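Long-range contacts in extracellular solute-binding protein, family 1 (Trichodesmium erythraeum IMS101, PDB 6G7N), which binds ferric iron and, as an IdiA/FutA-type solute-binding protein, probably hands it to an ABC transporter for uptake into the cell: residues 118-123 with 221-226; 130-135 with 189-194; 231-236 with 294-299. All coordinates share one frame; numbering follows the deposited sequence.

Contact 1 of 3, residues 118-123 with 221-226; sequences STYEDL and FPNQNG
A type I beta turn from Asn-223 to Gly-226 opens with the residue that joins two loops here: Asn-223 is bonded to Ser-118, Tyr-120 and Glu-121. Its backbone N donates to Ser-118 O at 2.9 Å, in the carbonyl plane and almost straight (177°). Its side chain uses both ends of the amide. OD1 takes the backbone N-H of Tyr-120 on a lone pair, at 2.9 Å. ND2 donates to Glu-121 OE1 at 3.0 Å, reaching the syn side of the carboxylate. That acceptor lies close to the amide plane, so the two side-chain bonds together fix the rotation of the amide. With CG beside the backbone N (chi1 -62°), the amide is set across Thr-119, whose CB lies 3.4 Å from Asn-223 OD1. Thr-119 OG1 itself accepts from Asp-122 N in an ST motif.

Pro-222 adds an apolar contact. It lies over one face of the Tyr-120 ring, in a CH-pi contact with CB 3.9 Å from the ring centroid and only 11° off the normal. Pro-222 CG sits 3.6 Å from Tyr-120 CE1. Water 1 donates to Ser-118 O and Phe-221 O and accepts from Gln-224 N, bridging the loops.

The polar ends have further partners. Tyr-120 OH is bonded to Arg-103 O and His-230 N. Glu-121 OE2 is hydrogen-bonded to His-153 NE2 and forms a salt bridge with Arg-227. Helix 140-167 packs on Tyr-120 and Glu-121 through Leu-145 and Leu-149, and strand 96-108 meets Pro-222 through Ile-105.

Contact 2 of 3, residues 130-135 with 189-194; sequences GKIVIR and GDIGLA
Ile-132 pairs with Ile-191 and Val-133 with Gly-192 as parallel beta bridges between strands 132-133 and 191-195. The chain links these neighbouring strands through helices 140-167 and 177-186, a beta-alpha-beta crossover.

Backbone hydrogen bonds come first. Lys-131 O accepts twice, from Asp-190 N at 2.8 Å and from Ile-191 N at 3.2 Å. Val-133 N donates to Ile-191 O at 3.0 Å. The bond from Leu-193 N to Val-133 O is weak, at 3.4 Å. Beyond it the pairing passes through water 2, which accepts from Arg-135 N and donates to Leu-193 O. Val-133 O comes within 3.0 Å of Gly-192 CA, an approach that leaves no room for a beta carbon.

Apolar contacts lie beside these bonds. Ile-132 CG1 meets Ile-191 CG1 at 3.9 Å. Ile-134 and Leu-193 run side by side and point the same way, their CD1 atoms 3.7 Å apart; Ile-134 CG1 is anti to the backbone N (chi1 -169°), which carries CD1 to Leu-193.

The charged pair is loose. The extended Lys-131 chain passes Asp-190 with CD 3.7 Å from OD2, and its NZ stays beyond salt-bridge distance.

On the side of Val-133, helix 177-186 packs through Gln-180 and Val-184. Helix 140-167 meets Ile-134 through Phe-165 and Leu-193 through Leu-145. Strand 96-108 pairs antiparallel with strand 191-195.

Contact 3 of 3, residues 231-236 with 294-299; sequences VNISGG and TNVSVY
Tyr-299 turns the edge of its ring to Val-231 O and Asn-232 OD1 of strand 231-239. It has two conformers; these contacts belong to one and may not hold for the other. Its CA-CB bond is directed at the strand, and CG lies beside the backbone N (chi1 -55°), which brings the OH to Val-231. The OH donates to Val-231 O at 2.6 Å, in the carbonyl plane. It accepts from water 3, which accepts from Val-231 N, so the phenol holds Val-231 O directly and Val-231 N through the water. Val-296 CA covers one face of the ring, over its centre.

Asn-232 and Tyr-299 run antiparallel alongside each other, amide and ring planes inclined at 67°. Asn-232 ND2 approaches Tyr-299 CD2 obliquely, at 3.4 Å, while CG lies 3.6 Å from CE2. Asn-232 OD1 is bonded to Ala-60 N and to Ile-233 N. Shortening Asn-232 to an alanine would probably leave Ala-60 N without this acceptor and a gap beside CD2 and CE2 of the ring.

Val-296 crosses Ile-233 obliquely, with CG2 4.1 Å from CD1. Asn-295 OD1, ahead of the turn into the helix, accepts from Ser-297 N at 2.9 Å, a capping bond.

Helix 60-68 touches Ile-233 through Leu-63, and both Val-296 and Tyr-299 through Ala-60. Helix 140-167 adds Ser-144 against Asn-232 and Tyr-299, and strand 96-108 pairs antiparallel with strand 231-239.

How the contacts relate
Contacts 2 and 3 are buried and reach the same mixed sheet. Contact 1 is only partly buried and joins loops. Contacts 1 and 2 touch directly: Leu-123 packs its CD2 on Ile-191 CD1 and its CD1 on Leu-193 CD2. In sequence, both segments of contact 2 fall between those of contact 1. Contact 3 follows both and touches neither, though strand 231-239 comes soon after the 221-226 loop. Chemistry follows place. The loops rely on one asparagine and a proline-tyrosine face contact. The parallel strands use backbone bonds and aliphatic side chains. The strand-helix contact rests mainly on a tyrosine edge. Helix 140-167 touches all three.

Contact 1 of 3, residues 118-123 with 221-226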
loop_
_atom_site.group_PDB
_atom_site.type_symbol
_atom_site.label_atom_id
_atom_site.label_comp_id
_atom_site.label_asym_id
_atom_site.label_seq_id
_atom_site.Cartn_x
_atom_site.Cartn_y
_atom_site.Cartn_z
ATOM N N SER A 118 2.321 16.108 13.641
ATOM C CA SER A 118 2.719 16.939 12.502
ATOM C C SER A 118 3.276 16.089 11.374
ATOM O O SER A 118 2.607 15.897 10.344
ATOM C CB SER A 118 3.706 18.030 12.951
ATOM O OG SER A 118 4.830 17.489 13.603
ATOM N N THR A 119 4.493 15.591 11.561
ATOM C CA THR A 119 5.239 14.935 10.510
ATOM C C THR A 119 5.732 13.549 10.938
ATOM O O THR A 119 5.801 13.222 12.121
ATOM C CB THR A 119 6.473 15.766 10.129
ATOM O OG1 THR A 119 7.294 15.838 11.282
ATOM C CG2 THR A 119 6.078 17.188 9.665
ATOM N N TYR A 120 6.171 12.754 9.956
ATOM C CA TYR A 120 6.892 11.531 10.248
ATOM C C TYR A 120 8.177 11.858 11.013
ATOM O O TYR A 120 8.567 11.140 11.940
ATOM C CB TYR A 120 7.269 10.759 8.967
ATOM C CG TYR A 120 6.074 10.335 8.129
ATOM C CD1 TYR A 120 5.230 9.320 8.532
ATOM C CD2 TYR A 120 5.788 10.985 6.933
ATOM C CE1 TYR A 120 4.123 8.931 7.768
ATOM C CE2 TYR A 120 4.693 10.632 6.175
ATOM C CZ TYR A 120 3.850 9.623 6.592
ATOM O OH TYR A 120 2.733 9.324 5.828
ATOM N N GLU A 121 8.854 12.944 10.632
ATOM C CA GLU A 121 10.127 13.314 11.225
ATOM C C GLU A 121 9.993 13.558 12.714
ATOM O O GLU A 121 10.880 13.197 13.496
ATOM C CB GLU A 121 10.704 14.543 10.501
ATOM C CG GLU A 121 11.219 14.224 9.083
ATOM C CD GLU A 121 10.160 14.052 7.978
ATOM O OE1 GLU A 121 8.968 14.342 8.181
ATOM O OE2 GLU A 121 10.589 13.606 6.884
ATOM N N ASP A 122 8.887 14.169 13.129
ATOM C CA ASP A 122 8.638 14.507 14.531
ATOM C C ASP A 122 8.550 13.279 15.421
ATOM O O ASP A 122 8.735 13.369 16.645
ATOM C CB ASP A 122 7.339 15.333 14.620
ATOM C CG ASP A 122 6.794 15.495 16.033
ATOM O OD1 ASP A 122 7.233 16.445 16.648
ATOM O OD2 ASP A 122 5.840 14.785 16.484
ATOM N N LEU A 123 8.286 12.103 14.837
ATOM C CA LEU A 123 8.165 10.878 15.627
ATOM C C LEU A 123 9.475 10.413 16.251
ATOM O O LEU A 123 9.451 9.553 17.138
ATOM C CB LEU A 123 7.563 9.753 14.780
ATOM C CG LEU A 123 6.199 10.108 14.192
ATOM C CD1 LEU A 123 5.698 8.949 13.352
ATOM C CD2 LEU A 123 5.224 10.460 15.309
ATOM N N PHE A 221 -3.067 12.262 8.993
ATOM C CA PHE A 221 -2.321 12.248 7.729
ATOM C C PHE A 221 -1.113 13.171 7.880
ATOM O O PHE A 221 -1.283 14.381 7.961
ATOM C CB PHE A 221 -3.234 12.734 6.593
ATOM C CG PHE A 221 -4.455 11.864 6.400
ATOM C CD1 PHE A 221 -4.350 10.591 5.883
ATOM C CD2 PHE A 221 -5.713 12.315 6.750
ATOM C CE1 PHE A 221 -5.434 9.760 5.694
ATOM C CE2 PHE A 221 -6.824 11.490 6.578
ATOM C CZ PHE A 221 -6.687 10.215 6.046
ATOM N N PRO A 222 0.134 12.633 7.920
ATOM C CA PRO A 222 1.236 13.489 8.279
ATOM C C PRO A 222 1.746 14.356 7.127
ATOM O O PRO A 222 1.469 14.115 5.941
ATOM C CB PRO A 222 2.323 12.489 8.725
ATOM C CG PRO A 222 1.588 11.227 9.036
ATOM C CD PRO A 222 0.517 11.218 7.993
ATOM N N ASN A 223 2.512 15.373 7.520
ATOM C CA ASN A 223 3.263 16.237 6.604
ATOM C C ASN A 223 2.350 17.082 5.691
ATOM O O ASN A 223 2.764 17.513 4.608
ATOM C CB ASN A 223 4.339 15.491 5.781
ATOM C CG ASN A 223 5.429 14.852 6.642
ATOM O OD1 ASN A 223 5.149 14.050 7.525
ATOM N ND2 ASN A 223 6.707 15.217 6.388
ATOM N N GLN A 224 1.168 17.440 6.196
ATOM C CA GLN A 224 0.233 18.256 5.424
ATOM C C GLN A 224 0.700 19.655 5.134
ATOM O O GLN A 224 0.252 20.240 4.151
ATOM C CB GLN A 224 -1.123 18.314 6.132
ATOM C CG GLN A 224 -1.804 16.957 6.171
ATOM C CD GLN A 224 -2.114 16.457 4.784
ATOM O OE1 GLN A 224 -2.984 17.035 4.081
ATOM N NE2 GLN A 224 -1.387 15.424 4.323
ATOM N N ASN A 225 1.536 20.209 6.000
ATOM C CA ASN A 225 2.051 21.545 5.810
ATOM C C ASN A 225 3.354 21.561 5.045
ATOM O O ASN A 225 3.927 22.622 4.834
ATOM C CB ASN A 225 2.168 22.288 7.151
ATOM C CG ASN A 225 0.815 22.521 7.782
ATOM O OD1 ASN A 225 -0.150 22.799 7.090
ATOM N ND2 ASN A 225 0.733 22.375 9.080
ATOM N N GLY A 226 3.795 20.388 4.592
ATOM C CA GLY A 226 5.014 20.216 3.817
ATOM C C GLY A 226 4.737 19.381 2.598
ATOM O O GLY A 226 3.885 19.737 1.768
HETATM O O HOH W 1 0.149 17.026 8.903
#

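Contact 2 of 3, residues 130-135 with 189-194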
loop_
_atom_site.group_PDB
_atom_site.type_symbol
_atom_site.label_atom_id
_atom_site.label_comp_id
_atom_site.label_asym_id
_atom_site.label_seq_id
_atom_site.Cartn_x
_atom_site.Cartn_y
_atom_site.Cartn_z
ATOM N N GLY A 130 8.736 5.741 24.764
ATOM C CA GLY A 130 7.849 4.770 25.402
ATOM C C GLY A 130 6.441 4.753 24.837
ATOM O O GLY A 130 5.598 4.064 25.409
ATOM N N LYS A 131 6.188 5.477 23.735
ATOM C CA LYS A 131 4.806 5.720 23.287
ATOM C C LYS A 131 4.445 5.146 21.926
ATOM O O LYS A 131 3.262 5.173 21.601
ATOM C CB LYS A 131 4.471 7.223 23.329
ATOM C CG LYS A 131 4.500 7.758 24.760
ATOM C CD LYS A 131 4.193 9.226 24.907
ATOM C CE LYS A 131 4.071 9.581 26.394
ATOM N NZ LYS A 131 3.503 10.940 26.619
ATOM N N ILE A 132 5.422 4.641 21.161
ATOM C CA ILE A 132 5.151 4.281 19.753
ATOM C C ILE A 132 5.061 2.776 19.604
ATOM O O ILE A 132 5.913 2.034 20.103
ATOM C CB ILE A 132 6.249 4.814 18.821
ATOM C CG1 ILE A 132 6.363 6.316 18.975
ATOM C CG2 ILE A 132 5.964 4.428 17.366
ATOM C CD1 ILE A 132 7.285 7.022 18.015
ATOM N N VAL A 133 4.038 2.303 18.880
ATOM C CA VAL A 133 3.966 0.900 18.462
ATOM C C VAL A 133 3.997 0.826 16.919
ATOM O O VAL A 133 3.334 1.592 16.212
ATOM C CB VAL A 133 2.751 0.157 19.054
ATOM C CG1 VAL A 133 2.919 -0.061 20.559
ATOM C CG2 VAL A 133 1.448 0.841 18.753
ATOM N N ILE A 134 4.764 -0.134 16.419
ATOM C CA ILE A 134 4.867 -0.374 14.985
ATOM C C ILE A 134 5.328 -1.828 14.798
ATOM O O ILE A 134 6.022 -2.396 15.644
ATOM C CB ILE A 134 5.824 0.636 14.299
ATOM C CG1 ILE A 134 5.741 0.558 12.761
ATOM C CG2 ILE A 134 7.265 0.434 14.756
ATOM C CD1 ILE A 134 6.417 1.726 12.060
ATOM N N ARG A 135 4.938 -2.418 13.669
ATOM C CA ARG A 135 5.320 -3.797 13.359
ATOM C C ARG A 135 6.770 -3.898 12.897
ATOM O O ARG A 135 7.492 -2.888 12.771
ATOM C CB ARG A 135 4.358 -4.377 12.327
ATOM C CG ARG A 135 4.549 -3.858 10.926
ATOM C CD ARG A 135 3.423 -4.241 10.035
ATOM N NE ARG A 135 3.317 -5.662 9.778
ATOM C CZ ARG A 135 2.338 -6.194 9.037
ATOM N NH1 ARG A 135 1.383 -5.412 8.521
ATOM N NH2 ARG A 135 2.303 -7.499 8.837
ATOM N N GLY A 189 0.548 1.605 23.461
ATOM C CA GLY A 189 1.180 2.774 22.885
ATOM C C GLY A 189 0.179 3.906 22.839
ATOM O O GLY A 189 -1.047 3.657 22.907
ATOM N N ASP A 190 0.667 5.143 22.679
ATOM C CA ASP A 190 -0.228 6.267 22.408
ATOM C C ASP A 190 -0.399 6.516 20.915
ATOM O O ASP A 190 -1.416 7.079 20.510
ATOM C CB ASP A 190 0.235 7.548 23.116
ATOM C CG ASP A 190 0.059 7.501 24.630
ATOM O OD1 ASP A 190 -0.644 6.615 25.157
ATOM O OD2 ASP A 190 0.660 8.377 25.267
ATOM N N ILE A 191 0.612 6.171 20.112
ATOM C CA ILE A 191 0.555 6.346 18.668
ATOM C C ILE A 191 1.182 5.128 18.010
ATOM O O ILE A 191 1.972 4.394 18.607
ATOM C CB ILE A 191 1.227 7.664 18.192
ATOM C CG1 ILE A 191 2.716 7.658 18.497
ATOM C CG2 ILE A 191 0.523 8.887 18.751
ATOM C CD1 ILE A 191 3.447 8.840 17.875
ATOM N N GLY A 192 0.828 4.929 16.746
ATOM C CA GLY A 192 1.445 3.891 15.935
ATOM C C GLY A 192 1.374 4.247 14.490
ATOM O O GLY A 192 0.742 5.231 14.131
ATOM N N LEU A 193 2.068 3.468 13.653
ATOM C CA LEU A 193 1.951 3.617 12.196
ATOM C C LEU A 193 1.224 2.409 11.644
ATOM O O LEU A 193 1.496 1.273 12.034
ATOM C CB LEU A 193 3.313 3.759 11.510
ATOM C CG LEU A 193 4.133 4.993 11.820
ATOM C CD1 LEU A 193 5.410 5.146 10.993
ATOM C CD2 LEU A 193 3.368 6.294 11.623
ATOM N N ALA A 194 0.290 2.664 10.732
ATOM C CA ALA A 194 -0.464 1.593 10.063
ATOM C C ALA A 194 -1.055 2.159 8.787
ATOM O O ALA A 194 -1.158 3.370 8.628
ATOM C CB ALA A 194 -1.545 1.021 10.962
HETATM O O HOH W 2 2.757 -1.202 11.907
#

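Contact 3 of 3, residues 231-236 with 294-299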
loop_
_atom_site.group_PDB
_atom_site.type_symbol
_atom_site.label_atom_id
_atom_site.label_comp_id
_atom_site.label_asym_id
_atom_site.label_seq_id
_atom_site.Cartn_x
_atom_site.Cartn_y
_atom_site.Cartn_z
ATOM N N VAL A 231 1.823 7.847 0.398
ATOM C CA VAL A 231 0.834 6.978 -0.194
ATOM C C VAL A 231 1.512 5.849 -0.935
ATOM O O VAL A 231 2.634 5.960 -1.442
ATOM C CB VAL A 231 -0.182 7.747 -1.070
ATOM C CG1 VAL A 231 -0.978 8.713 -0.196
ATOM C CG2 VAL A 231 0.456 8.465 -2.238
ATOM N N ASN A 232 0.789 4.753 -1.043
ATOM C CA ASN A 232 1.303 3.568 -1.745
ATOM C C ASN A 232 0.128 2.914 -2.451
ATOM O O ASN A 232 -1.004 3.421 -2.361
ATOM C CB ASN A 232 2.049 2.676 -0.734
ATOM C CG ASN A 232 3.132 1.783 -1.332
ATOM O OD1 ASN A 232 3.081 1.404 -2.516
ATOM N ND2 ASN A 232 4.118 1.403 -0.502
ATOM N N ILE A 233 0.386 1.821 -3.186
ATOM C CA ILE A 233 -0.607 1.311 -4.131
ATOM C C ILE A 233 -0.842 -0.181 -3.995
ATOM O O ILE A 233 0.040 -0.959 -3.607
ATOM C CB ILE A 233 -0.184 1.621 -5.590
ATOM C CG1 ILE A 233 1.228 1.115 -5.913
ATOM C CG2 ILE A 233 -0.310 3.105 -5.860
ATOM C CD1 ILE A 233 1.538 1.071 -7.400
ATOM N N SER A 234 -2.063 -0.567 -4.403
ATOM C CA SER A 234 -2.369 -1.889 -4.925
ATOM C C SER A 234 -2.269 -1.771 -6.439
ATOM O O SER A 234 -2.817 -0.829 -7.001
ATOM C CB SER A 234 -3.809 -2.309 -4.568
ATOM O OG SER A 234 -4.022 -2.437 -3.186
ATOM N N GLY A 235 -1.567 -2.675 -7.105
ATOM C CA GLY A 235 -1.360 -2.465 -8.531
ATOM C C GLY A 235 -0.961 -3.700 -9.275
ATOM O O GLY A 235 -0.989 -4.804 -8.764
ATOM N N GLY A 236 -0.633 -3.491 -10.540
ATOM C CA GLY A 236 -0.286 -4.625 -11.392
ATOM C C GLY A 236 0.244 -4.235 -12.729
ATOM O O GLY A 236 0.354 -3.060 -13.076
ATOM N N THR A 294 5.926 12.191 -4.788
ATOM C CA THR A 294 7.031 11.274 -5.082
ATOM C C THR A 294 6.546 10.063 -5.880
ATOM O O THR A 294 5.510 9.478 -5.577
ATOM C CB THR A 294 7.652 10.793 -3.758
ATOM O OG1 THR A 294 8.211 11.917 -3.069
ATOM C CG2 THR A 294 8.769 9.754 -3.951
ATOM N N ASN A 295 7.303 9.675 -6.916
ATOM C CA ASN A 295 6.925 8.489 -7.648
ATOM C C ASN A 295 7.164 7.261 -6.774
ATOM O O ASN A 295 8.260 7.056 -6.240
ATOM C CB ASN A 295 7.703 8.400 -8.971
ATOM C CG ASN A 295 7.194 7.254 -9.800
ATOM O OD1 ASN A 295 7.541 6.083 -9.551
ATOM N ND2 ASN A 295 6.337 7.551 -10.756
ATOM N N VAL A 296 6.141 6.404 -6.665
ATOM C CA VAL A 296 6.203 5.282 -5.726
ATOM C C VAL A 296 7.264 4.244 -6.115
ATOM O O VAL A 296 7.647 3.442 -5.268
ATOM C CB VAL A 296 4.820 4.634 -5.512
ATOM C CG1 VAL A 296 3.843 5.643 -4.902
ATOM C CG2 VAL A 296 4.252 4.055 -6.786
ATOM N N SER A 297 7.760 4.269 -7.360
ATOM C CA SER A 297 8.893 3.391 -7.711
ATOM C C SER A 297 10.120 3.624 -6.838
ATOM O O SER A 297 10.907 2.707 -6.663
ATOM C CB SER A 297 9.286 3.522 -9.172
ATOM O OG SER A 297 9.850 4.775 -9.472
ATOM N N VAL A 298 10.283 4.839 -6.307
ATOM C CA VAL A 298 11.397 5.137 -5.388
ATOM C C VAL A 298 11.425 4.154 -4.229
ATOM O O VAL A 298 12.493 3.816 -3.698
ATOM C CB VAL A 298 11.256 6.600 -4.864
ATOM C CG1 VAL A 298 12.144 6.862 -3.672
ATOM C CG2 VAL A 298 11.550 7.568 -6.000
ATOM N N TYR A 299 10.234 3.728 -3.793
ATOM C CA TYR A 299 10.113 2.830 -2.624
ATOM C C TYR A 299 10.785 1.525 -2.877
ATOM O O TYR A 299 11.387 0.908 -1.994
ATOM C CB TYR A 299 8.670 2.456 -2.284
ATOM C CG TYR A 299 7.732 3.592 -2.064
ATOM C CD1 TYR A 299 8.199 4.881 -1.862
ATOM C CD2 TYR A 299 6.362 3.380 -2.105
ATOM C CE1 TYR A 299 7.321 5.947 -1.737
ATOM C CE2 TYR A 299 5.485 4.434 -1.940
ATOM C CZ TYR A 299 5.974 5.717 -1.758
ATOM O OH TYR A 299 5.120 6.780 -1.627
HETATM O O HOH W 3 3.973 9.128 -1.389
#